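Local coordinates for protein glycosyl hydrolase family 26 (Bacteroides ovatus, PDB 4ZXO) that probably hydrolyses internal beta-mannosidic linkages of galactomannan, as a family 26 beta-mannanase built on a TIM-barrel fold, at residues V159-W164 with N201-A206. Numbering follows the deposited sequence.
Sequences VVFRPW and NNVLLA
Val159 and Phe161 each give both their N-H and their carbonyl to segment 201-206, a worked example of how neighbouring parallel strands of a (beta/alpha)8 barrel are stitched. Val159 N donates to Asn202 O and Val159 O accepts from Leu204 N, the straighter of these two bonds (172° at the hydrogen). Two residues on, Phe161 N reaches Leu204 O at 2.8 Å and Phe161 O takes Ala206 N, which approaches tilted 26° from the carbonyl plane. Val160, between them, turns its polar backbone atoms to strand 97-101, while its CA lies 3.3 Å from Leu204 O in a CA-H...O contact.

Apolar contacts form on both faces of the pair. On one, Val203 CG1 lies against Phe161 CB in one of the two conformers of Val203; with its CG anti to the backbone N (chi1 180°), the Phe161 ring runs alongside Leu205, whose CD2 meets ring atom CD2 at 3.7 Å. Pro163 CD rests on one face of the ring, and Trp188 of helix 181-197, part of the crossover between the strands, packs on Leu205 and Pro163. On the face of Val160 and Leu204, Val160 CG1 touches Ala206 CB at 3.6 Å. Arg162 CG lies 3.6 Å from Ala206 O and also near Ala206 CB.

Past the last direct bond, a water donates to both Pro163 O and Ala206 O, at 2.7 Å to the latter. Bent at chi3, Arg162 carries its guanidinium onward to salt bridges with Asp235 and Glu270, on the next two strands round the barrel. The chemistry thus implies two levels of attachment: four backbone bonds and apolar side-chain contacts hold the two strands together, while Arg162 links them through its salt bridges to strands 231-235 and 266-271.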
# COMPACT_ATOMS: atom_id res chain seq x y z
N VAL A 159 2.40 0.81 -10.77
CA VAL A 159 1.89 1.09 -9.42
C VAL A 159 1.46 -0.21 -8.76
O VAL A 159 0.95 -1.11 -9.42
CB VAL A 159 0.65 2.07 -9.50
CG1 VAL A 159 -0.22 2.07 -8.23
CG2 VAL A 159 1.17 3.44 -9.90
N VAL A 160 1.71 -0.34 -7.46
CA VAL A 160 1.11 -1.44 -6.69
C VAL A 160 -0.21 -0.93 -6.16
O VAL A 160 -0.23 -0.08 -5.27
CB VAL A 160 2.00 -1.93 -5.56
CG1 VAL A 160 1.29 -3.04 -4.71
CG2 VAL A 160 3.34 -2.43 -6.13
N PHE A 161 -1.32 -1.44 -6.68
CA PHE A 161 -2.65 -0.95 -6.30
C PHE A 161 -3.21 -1.94 -5.26
O PHE A 161 -3.15 -3.18 -5.45
CB PHE A 161 -3.53 -0.88 -7.53
CG PHE A 161 -4.94 -0.40 -7.28
CD1 PHE A 161 -5.19 0.74 -6.53
CD2 PHE A 161 -6.02 -1.07 -7.88
CE1 PHE A 161 -6.51 1.18 -6.30
CE2 PHE A 161 -7.35 -0.60 -7.70
CZ PHE A 161 -7.58 0.53 -6.92
N ARG A 162 -3.68 -1.40 -4.14
CA ARG A 162 -4.03 -2.21 -2.95
C ARG A 162 -5.42 -1.87 -2.49
O ARG A 162 -5.59 -1.29 -1.40
CB ARG A 162 -2.98 -1.90 -1.85
CG ARG A 162 -3.05 -2.79 -0.66
CD ARG A 162 -1.89 -2.48 0.28
NE ARG A 162 -1.94 -1.13 0.82
CZ ARG A 162 -2.50 -0.81 2.01
NH1 ARG A 162 -3.15 -1.74 2.73
NH2 ARG A 162 -2.48 0.46 2.44
N PRO A 163 -6.44 -2.22 -3.27
CA PRO A 163 -7.82 -1.89 -2.88
C PRO A 163 -8.34 -2.94 -1.88
O PRO A 163 -7.70 -3.98 -1.70
CB PRO A 163 -8.58 -2.01 -4.22
CG PRO A 163 -7.84 -3.15 -4.91
CD PRO A 163 -6.38 -2.83 -4.61
N TRP A 164 -9.49 -2.68 -1.27
CA TRP A 164 -10.21 -3.73 -0.50
C TRP A 164 -9.36 -4.28 0.63
O TRP A 164 -9.35 -5.48 0.93
CB TRP A 164 -10.65 -4.90 -1.41
CG TRP A 164 -11.30 -4.45 -2.72
CD1 TRP A 164 -10.90 -4.79 -4.00
CD2 TRP A 164 -12.39 -3.52 -2.88
NE1 TRP A 164 -11.68 -4.15 -4.92
CE2 TRP A 164 -12.60 -3.36 -4.28
CE3 TRP A 164 -13.19 -2.79 -1.97
CZ2 TRP A 164 -13.61 -2.55 -4.79
CZ3 TRP A 164 -14.19 -1.97 -2.49
CH2 TRP A 164 -14.37 -1.84 -3.88
N ASN A 201 -2.27 -1.69 -17.88
CA ASN A 201 -1.22 -2.70 -17.86
C ASN A 201 -0.06 -2.33 -16.97
O ASN A 201 0.98 -2.98 -16.98
CB ASN A 201 -0.75 -2.94 -19.30
CG ASN A 201 -1.85 -3.44 -20.16
OD1 ASN A 201 -2.80 -4.08 -19.69
ND2 ASN A 201 -1.76 -3.15 -21.45
N ASN A 202 -0.25 -1.28 -16.19
CA ASN A 202 0.77 -0.80 -15.26
C ASN A 202 0.40 -1.03 -13.80
O ASN A 202 0.88 -0.31 -12.93
CB ASN A 202 1.05 0.70 -15.50
CG ASN A 202 -0.19 1.58 -15.38
OD1 ASN A 202 -1.31 1.19 -15.75
ND2 ASN A 202 0.01 2.78 -14.86
N VAL A 203 -0.41 -2.04 -13.50
CA VAL A 203 -0.78 -2.30 -12.13
C VAL A 203 -0.38 -3.70 -11.65
O VAL A 203 -0.58 -4.68 -12.36
CB VAL A 203 -2.29 -2.10 -11.96
CG1 VAL A 203 -2.70 -2.32 -10.52
CG2 VAL A 203 -2.63 -0.71 -12.35
N LEU A 204 0.17 -3.74 -10.44
CA LEU A 204 0.34 -4.97 -9.67
C LEU A 204 -0.69 -4.89 -8.55
O LEU A 204 -0.81 -3.85 -7.93
CB LEU A 204 1.72 -5.08 -9.05
CG LEU A 204 2.81 -5.09 -10.14
CD1 LEU A 204 4.18 -5.13 -9.50
CD2 LEU A 204 2.62 -6.28 -11.07
N LEU A 205 -1.38 -5.98 -8.25
CA LEU A 205 -2.41 -5.93 -7.20
C LEU A 205 -1.92 -6.52 -5.89
O LEU A 205 -1.35 -7.61 -5.88
CB LEU A 205 -3.68 -6.70 -7.67
CG LEU A 205 -4.38 -6.01 -8.83
CD1 LEU A 205 -5.58 -6.87 -9.28
CD2 LEU A 205 -4.83 -4.56 -8.50
N ALA A 206 -2.16 -5.84 -4.77
CA ALA A 206 -1.70 -6.34 -3.46
C ALA A 206 -2.91 -6.62 -2.57
O ALA A 206 -3.85 -5.80 -2.46
CB ALA A 206 -0.78 -5.29 -2.76
O HOH W 1 -5.56 -5.21 -0.40